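Local coordinates for aminotransferase, class III (Thermomicrobium roseum, PDB 6IO1), which probably transfers amino groups with pyridoxal 5'-phosphate as cofactor, acting as a thermostable (S)-enantioselective omega-transaminase of the class-III aminotransferase family, at residues Gly50-Ala58 against Arg409-Cys417; Arg144-Met152 against Gly180-Tyr188. All blocks are in the same frame, centred on the assembly; numbering follows the deposited sequence.

Contacts 1 and 2 each join two neighbouring parallel strands, but in separate sheets on opposite sides of the chain's centre; their centres are 34 Å apart and their nearest atoms about 13 Å. Contact 1 pairs a strand from early in the chain with one from near its end, in the sheet whose outermost strands are 35-41 and 370-376. Contact 2 falls, in sequence, between the two segments of contact 1 and forms one edge, within the chain, of the other seven-stranded sheet. The bound 4'-deoxy-4'-aminopyridoxal-5'-phosphate is approached from both: the side chain of Phe-57 in contact 1 is about 7 Å from it, that of Arg-150 in contact 2 about 9 Å.

Contact 1 (Gly50-Ala58 against Arg409-Cys417); sequences GKRYLDGFA and RRRGIIVRC
Phe-57 and Arg-416 run side by side, pointing the same way, and meet through a CH-pi contact: Arg-416 CB sits over one face of the ring, 3.8 Å from the centroid of Phe-57. The arginine suits this place because its aliphatic root can cover an aromatic face while its chain, bent at chi2 (69°), carries the guanidinium away from the first segment.

At the other end, Tyr-53 and Ile-414 cross at a slant, with Tyr-53 CB 3.8 Å from Ile-414 CD1. CG of Tyr-53 is turned beside its own backbone N (chi1 -54°), and the ring's edge is turned toward the end of helix 400-410, where Arg-409 O lies near the ring plane, 3.2 Å from Tyr-53 CE2. The phenol OH is held by Asp-47. Lys-51, fully extended, reaches the same helix end: NZ donates to Arg-410 O at 2.8 Å from above the carbonyl plane; a long, flexible ammonium side chain suits a backbone carbonyl in the last turn of a helix.

Gly-412, with positive phi, is the C-prime residue of a Schellman motif and turns the chain from helix to strand. Its O receives Leu-54 N at 2.9 Å, and Ile-414 N returns a nearly straight bond (172°) to Leu-54 O at 3.0 Å. Gly-56, with no side chain, lets its CA come within 4.1 Å of Val-415 CG1; its N bonds weakly to Ile-414 O.

Leu-54 and Ile-413 face helix 432-450, which packs on this mixed sheet of the class-III aminotransferase fold. Strand 52-55 lies between 44-47 and 413-418, its parallel pairing loosening toward Phe-57, near the cofactor.

Contact 2 (Arg144-Met152 against Gly180-Tyr188); sequences RVKILSRRM and GFIHLTAPY
The ring of Phe-181 has Ile-147 CB over one face, in a CH-pi contact 4.1 Å from the centroid; the two side chains lie side by side and point the same way. A beta-branched isoleucine suits a strand and lays its CB on the ring. His-183 is met differently: Arg-150 O lies at its edge, in the plane of the imidazole, 3.9 Å from His-183 CD2, while Ser-149 CB approaches obliquely. Over a face of the Tyr-188 ring comes the methyl of Met-152, with CE 4.1 Å from the centroid. Met-152 crosses the tyrosine at about a right angle, and its bend at chi3 (77°) brings CE over the ring while SD lies obliquely to it, 3.6 Å from Tyr-188 CD2, a Met-aromatic contact. A flexible thioether suits this place, since SD also rests on the small Ala-186.

On the sheet face opposite Phe-181, Leu-148 CD2 packs on Ile-182 CB at 3.8 Å, and the aliphatic chain of Lys-146 crosses Ile-182 CD1 before its amine reaches Glu-216. Arg-150 crosses Pro-187 at about a right angle; its buried guanidinium bonds to Tyr-242 OH and to the backbone O of Glu-227, a cofactor-pocket residue.

In the parallel pairing, Ile-147 N bonds to Gly-180 O, Ile-182 N to Ile-147 O (2.8 Å, 169°) and Ser-149 N to Ile-182 O. Glycine suits position 180, where phi is positive.

Strand 181-184 is outermost in this chain's sheet, with strand 146-150 between it and strand 221-226. Helix 121-138 covers the face bearing Ile-147 and Phe-181, and helix 198-216 packs against Ile-182 and Leu-184 on the other.

Contact 1 (Gly50-Ala58 against Arg409-Cys417)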
# COMPACT_ATOMS: atom_id res chain seq x y z
N GLY B 50 18.17 23.11 12.60
CA GLY B 50 17.91 23.32 14.01
C GLY B 50 16.69 24.15 14.33
O GLY B 50 16.40 24.36 15.51
N LYS B 51 15.98 24.63 13.32
CA LYS B 51 14.78 25.41 13.55
C LYS B 51 13.64 24.51 14.03
O LYS B 51 13.47 23.38 13.55
CB LYS B 51 14.40 26.14 12.26
CG LYS B 51 13.11 26.89 12.35
CD LYS B 51 13.00 27.90 11.25
CE LYS B 51 11.70 28.65 11.37
NZ LYS B 51 11.64 29.79 10.42
N ARG B 52 12.84 25.02 14.97
CA ARG B 52 11.74 24.26 15.55
C ARG B 52 10.41 24.67 14.92
O ARG B 52 10.19 25.84 14.62
CB ARG B 52 11.68 24.45 17.07
CG ARG B 52 10.74 23.48 17.77
CD ARG B 52 10.48 23.88 19.21
NE ARG B 52 9.76 25.14 19.30
CZ ARG B 52 9.33 25.67 20.44
NH1 ARG B 52 9.55 25.05 21.59
NH2 ARG B 52 8.68 26.83 20.44
N TYR B 53 9.54 23.68 14.73
CA TYR B 53 8.22 23.87 14.16
C TYR B 53 7.21 23.09 15.00
O TYR B 53 7.54 22.07 15.60
CB TYR B 53 8.13 23.37 12.71
CG TYR B 53 9.15 23.93 11.76
CD1 TYR B 53 10.45 23.43 11.72
CD2 TYR B 53 8.82 24.95 10.87
CE1 TYR B 53 11.38 23.94 10.84
CE2 TYR B 53 9.75 25.46 9.99
CZ TYR B 53 11.03 24.95 9.98
OH TYR B 53 11.96 25.46 9.10
N LEU B 54 5.98 23.60 15.03
CA LEU B 54 4.86 22.86 15.60
C LEU B 54 4.25 22.01 14.49
O LEU B 54 3.88 22.54 13.44
CB LEU B 54 3.82 23.81 16.20
CG LEU B 54 2.79 23.21 17.16
CD1 LEU B 54 2.32 24.27 18.15
CD2 LEU B 54 1.60 22.61 16.42
N ASP B 55 4.14 20.71 14.74
CA ASP B 55 3.61 19.77 13.74
C ASP B 55 2.09 19.90 13.74
O ASP B 55 1.36 19.05 14.26
CB ASP B 55 4.08 18.35 14.06
CG ASP B 55 4.03 17.44 12.85
OD1 ASP B 55 3.49 17.86 11.80
OD2 ASP B 55 4.54 16.31 12.94
N GLY B 56 1.61 20.99 13.14
CA GLY B 56 0.20 21.31 13.12
C GLY B 56 -0.66 20.38 12.29
O GLY B 56 -1.89 20.46 12.38
N PHE B 57 -0.05 19.53 11.48
CA PHE B 57 -0.77 18.56 10.66
C PHE B 57 -0.53 17.13 11.13
O PHE B 57 -1.05 16.20 10.50
CB PHE B 57 -0.35 18.71 9.19
CG PHE B 57 -1.42 18.36 8.20
CD1 PHE B 57 -2.67 18.94 8.28
CD2 PHE B 57 -1.16 17.47 7.17
CE1 PHE B 57 -3.66 18.62 7.36
CE2 PHE B 57 -2.14 17.15 6.25
CZ PHE B 57 -3.38 17.73 6.34
N ALA B 58 0.21 16.95 12.22
CA ALA B 58 0.55 15.63 12.76
C ALA B 58 1.08 14.71 11.67
O ALA B 58 0.65 13.57 11.51
CB ALA B 58 -0.65 14.99 13.48
N ARG B 409 5.62 28.30 7.45
CA ARG B 409 6.91 27.65 7.81
C ARG B 409 7.87 28.68 8.41
O ARG B 409 8.53 28.37 9.41
CB ARG B 409 7.48 26.92 6.59
CG ARG B 409 6.65 25.71 6.19
CD ARG B 409 7.05 25.04 4.90
NE ARG B 409 6.17 23.92 4.64
CZ ARG B 409 6.35 23.03 3.68
NH1 ARG B 409 7.44 23.08 2.93
NH2 ARG B 409 5.45 22.09 3.47
N ARG B 410 7.86 29.90 7.87
CA ARG B 410 8.76 30.95 8.40
C ARG B 410 8.40 31.19 9.87
O ARG B 410 9.32 31.40 10.68
CB ARG B 410 8.60 32.24 7.58
CG ARG B 410 9.49 32.30 6.35
CD ARG B 410 9.19 31.21 5.34
NE ARG B 410 10.17 31.16 4.27
CZ ARG B 410 10.17 31.96 3.21
NH1 ARG B 410 11.11 31.84 2.29
NH2 ARG B 410 9.23 32.89 3.08
N ARG B 411 7.10 31.12 10.21
CA ARG B 411 6.64 31.41 11.59
C ARG B 411 6.73 30.18 12.51
O ARG B 411 6.13 30.22 13.59
CB ARG B 411 5.29 32.12 11.57
CG ARG B 411 5.43 33.64 11.49
CD ARG B 411 4.18 34.39 11.11
NE ARG B 411 4.50 35.75 10.70
CZ ARG B 411 4.92 36.71 11.51
NH1 ARG B 411 5.22 36.44 12.76
NH2 ARG B 411 5.03 37.95 11.06
N GLY B 412 7.43 29.13 12.07
CA GLY B 412 7.62 27.94 12.92
C GLY B 412 6.42 27.01 13.00
O GLY B 412 6.35 26.26 13.98
N ILE B 413 5.49 27.08 12.05
CA ILE B 413 4.35 26.11 12.11
C ILE B 413 4.23 25.35 10.79
O ILE B 413 4.35 25.98 9.72
CB ILE B 413 3.01 26.75 12.53
CG1 ILE B 413 2.35 27.51 11.38
CG2 ILE B 413 3.16 27.60 13.78
CD1 ILE B 413 0.85 27.58 11.51
N ILE B 414 4.00 24.04 10.88
CA ILE B 414 3.78 23.21 9.66
C ILE B 414 2.29 22.86 9.63
O ILE B 414 1.83 22.12 10.52
CB ILE B 414 4.67 21.95 9.69
CG1 ILE B 414 6.15 22.32 9.54
CG2 ILE B 414 4.22 20.95 8.63
CD1 ILE B 414 7.08 21.16 9.77
N VAL B 415 1.58 23.38 8.64
CA VAL B 415 0.12 23.16 8.43
C VAL B 415 -0.12 22.98 6.92
O VAL B 415 0.77 23.34 6.13
CB VAL B 415 -0.73 24.32 8.99
CG1 VAL B 415 -0.75 24.32 10.51
CG2 VAL B 415 -0.28 25.66 8.45
N ARG B 416 -1.26 22.41 6.54
CA ARG B 416 -1.53 22.18 5.13
C ARG B 416 -2.05 23.47 4.50
O ARG B 416 -3.11 23.96 4.87
CB ARG B 416 -2.54 21.05 4.97
CG ARG B 416 -2.95 20.81 3.53
CD ARG B 416 -1.79 20.24 2.73
NE ARG B 416 -2.15 20.02 1.33
CZ ARG B 416 -1.49 20.53 0.30
NH1 ARG B 416 -0.43 21.30 0.50
NH2 ARG B 416 -1.89 20.27 -0.94
N CYS B 417 -1.30 24.02 3.55
CA CYS B 417 -1.70 25.25 2.88
C CYS B 417 -2.10 24.92 1.45
O CYS B 417 -1.32 24.33 0.69
CB CYS B 417 -0.56 26.28 2.91
SG CYS B 417 -0.09 26.79 4.58

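Contact 2 (Arg144-Met152 against Gly180-Tyr188)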
# COMPACT_ATOMS: atom_id res chain seq x y z
N ARG B 144 -24.08 -6.27 -9.29
CA ARG B 144 -24.06 -5.30 -8.19
C ARG B 144 -22.62 -4.89 -7.92
O ARG B 144 -21.95 -5.41 -7.03
CB ARG B 144 -24.73 -5.90 -6.96
CG ARG B 144 -25.22 -4.88 -5.95
CD ARG B 144 -26.40 -5.41 -5.16
NE ARG B 144 -27.06 -4.36 -4.39
CZ ARG B 144 -28.18 -4.54 -3.70
NH1 ARG B 144 -28.71 -3.52 -3.03
NH2 ARG B 144 -28.78 -5.72 -3.68
N VAL B 145 -22.13 -3.94 -8.72
CA VAL B 145 -20.72 -3.57 -8.65
C VAL B 145 -20.51 -2.06 -8.52
O VAL B 145 -19.41 -1.61 -8.19
CB VAL B 145 -19.96 -4.09 -9.89
CG1 VAL B 145 -20.01 -5.61 -9.95
CG2 VAL B 145 -20.54 -3.48 -11.16
N LYS B 146 -21.55 -1.27 -8.77
CA LYS B 146 -21.40 0.18 -8.74
C LYS B 146 -21.10 0.68 -7.33
O LYS B 146 -21.64 0.17 -6.35
CB LYS B 146 -22.66 0.86 -9.27
CG LYS B 146 -22.98 0.53 -10.71
CD LYS B 146 -24.20 1.30 -11.20
CE LYS B 146 -24.69 0.78 -12.54
NZ LYS B 146 -25.97 1.41 -12.94
N ILE B 147 -20.24 1.69 -7.23
CA ILE B 147 -19.84 2.25 -5.94
C ILE B 147 -20.27 3.71 -5.89
O ILE B 147 -19.91 4.50 -6.78
CB ILE B 147 -18.32 2.12 -5.70
CG1 ILE B 147 -17.91 0.65 -5.71
CG2 ILE B 147 -17.93 2.78 -4.39
CD1 ILE B 147 -18.28 -0.10 -4.45
N LEU B 148 -21.02 4.07 -4.86
CA LEU B 148 -21.45 5.44 -4.66
C LEU B 148 -20.41 6.20 -3.84
O LEU B 148 -19.97 5.73 -2.79
CB LEU B 148 -22.81 5.49 -3.95
CG LEU B 148 -24.04 5.09 -4.77
CD1 LEU B 148 -25.26 4.95 -3.88
CD2 LEU B 148 -24.30 6.10 -5.88
N SER B 149 -20.03 7.38 -4.34
CA SER B 149 -19.09 8.25 -3.66
C SER B 149 -19.58 9.68 -3.82
O SER B 149 -20.62 9.93 -4.43
CB SER B 149 -17.66 8.07 -4.20
OG SER B 149 -16.72 8.73 -3.38
N ARG B 150 -18.84 10.63 -3.26
CA ARG B 150 -19.26 12.02 -3.26
C ARG B 150 -18.18 12.92 -3.83
O ARG B 150 -16.99 12.59 -3.81
CB ARG B 150 -19.64 12.48 -1.84
CG ARG B 150 -20.75 11.68 -1.21
CD ARG B 150 -20.90 12.00 0.27
NE ARG B 150 -19.73 11.61 1.04
CZ ARG B 150 -19.58 11.83 2.34
NH1 ARG B 150 -20.55 12.42 3.02
NH2 ARG B 150 -18.48 11.44 2.96
N ARG B 151 -18.62 14.06 -4.35
CA ARG B 151 -17.69 15.13 -4.69
C ARG B 151 -16.98 15.60 -3.43
O ARG B 151 -17.57 15.60 -2.35
CB ARG B 151 -18.44 16.30 -5.34
CG ARG B 151 -19.04 16.01 -6.71
CD ARG B 151 -19.83 17.21 -7.20
NE ARG B 151 -20.30 17.05 -8.57
CZ ARG B 151 -19.63 17.48 -9.64
NH1 ARG B 151 -18.49 18.14 -9.49
NH2 ARG B 151 -20.13 17.29 -10.86
N MET B 152 -15.70 15.91 -3.56
CA MET B 152 -14.80 16.36 -2.49
C MET B 152 -14.38 15.20 -1.59
O MET B 152 -13.67 15.44 -0.61
CB MET B 152 -15.41 17.48 -1.62
CG MET B 152 -15.91 18.68 -2.41
SD MET B 152 -16.75 19.91 -1.40
CE MET B 152 -15.37 20.72 -0.60
N GLY B 180 -17.55 2.03 -12.79
CA GLY B 180 -18.49 1.63 -11.77
C GLY B 180 -18.63 2.57 -10.59
O GLY B 180 -19.19 2.16 -9.57
N PHE B 181 -18.12 3.79 -10.68
CA PHE B 181 -18.18 4.73 -9.56
C PHE B 181 -19.09 5.90 -9.90
O PHE B 181 -18.97 6.49 -10.98
CB PHE B 181 -16.77 5.22 -9.20
CG PHE B 181 -15.91 4.16 -8.57
CD1 PHE B 181 -15.43 3.10 -9.32
CD2 PHE B 181 -15.60 4.22 -7.22
CE1 PHE B 181 -14.64 2.12 -8.74
CE2 PHE B 181 -14.81 3.24 -6.63
CZ PHE B 181 -14.33 2.19 -7.40
N ILE B 182 -19.99 6.22 -8.98
CA ILE B 182 -20.95 7.31 -9.14
C ILE B 182 -20.69 8.32 -8.04
O ILE B 182 -20.60 7.95 -6.86
CB ILE B 182 -22.40 6.80 -9.09
CG1 ILE B 182 -22.62 5.77 -10.20
CG2 ILE B 182 -23.38 7.96 -9.22
CD1 ILE B 182 -23.65 4.73 -9.86
N HIS B 183 -20.59 9.60 -8.41
CA HIS B 183 -20.22 10.65 -7.47
C HIS B 183 -21.43 11.51 -7.15
O HIS B 183 -22.08 12.04 -8.06
CB HIS B 183 -19.08 11.50 -8.04
CG HIS B 183 -17.78 10.76 -8.10
ND1 HIS B 183 -17.37 10.07 -9.22
CD2 HIS B 183 -16.83 10.56 -7.16
CE1 HIS B 183 -16.20 9.49 -8.97
NE2 HIS B 183 -15.85 9.77 -7.73
N LEU B 184 -21.73 11.63 -5.86
CA LEU B 184 -22.81 12.46 -5.36
C LEU B 184 -22.26 13.83 -4.95
O LEU B 184 -21.05 14.06 -4.91
CB LEU B 184 -23.50 11.78 -4.18
CG LEU B 184 -24.09 10.38 -4.35
CD1 LEU B 184 -24.23 9.67 -3.01
CD2 LEU B 184 -25.43 10.45 -5.05
N THR B 185 -23.17 14.76 -4.67
CA THR B 185 -22.76 16.07 -4.20
C THR B 185 -22.26 16.00 -2.76
O THR B 185 -22.74 15.20 -1.95
CB THR B 185 -23.90 17.09 -4.29
OG1 THR B 185 -24.88 16.82 -3.28
CG2 THR B 185 -24.55 17.04 -5.66
N ALA B 186 -21.25 16.82 -2.45
CA ALA B 186 -20.68 16.89 -1.09
C ALA B 186 -21.65 17.64 -0.17
O ALA B 186 -22.25 18.63 -0.64
CB ALA B 186 -19.34 17.57 -1.14
N PRO B 187 -21.80 17.27 1.12
CA PRO B 187 -22.69 17.99 2.03
C PRO B 187 -21.86 19.19 2.53
O PRO B 187 -21.44 19.20 3.67
CB PRO B 187 -22.91 16.98 3.16
CG PRO B 187 -21.61 16.19 3.20
CD PRO B 187 -21.15 16.12 1.76
N TYR B 188 -21.66 20.16 1.63
CA TYR B 188 -20.83 21.34 1.86
C TYR B 188 -21.77 22.55 1.92
O TYR B 188 -22.05 23.20 0.91
CB TYR B 188 -19.80 21.44 0.74
CG TYR B 188 -18.82 22.59 0.77
CD1 TYR B 188 -18.48 23.22 1.96
CD2 TYR B 188 -18.22 23.02 -0.40
CE1 TYR B 188 -17.58 24.27 1.97
CE2 TYR B 188 -17.32 24.07 -0.40
CZ TYR B 188 -17.00 24.68 0.79
OH TYR B 188 -16.10 25.72 0.79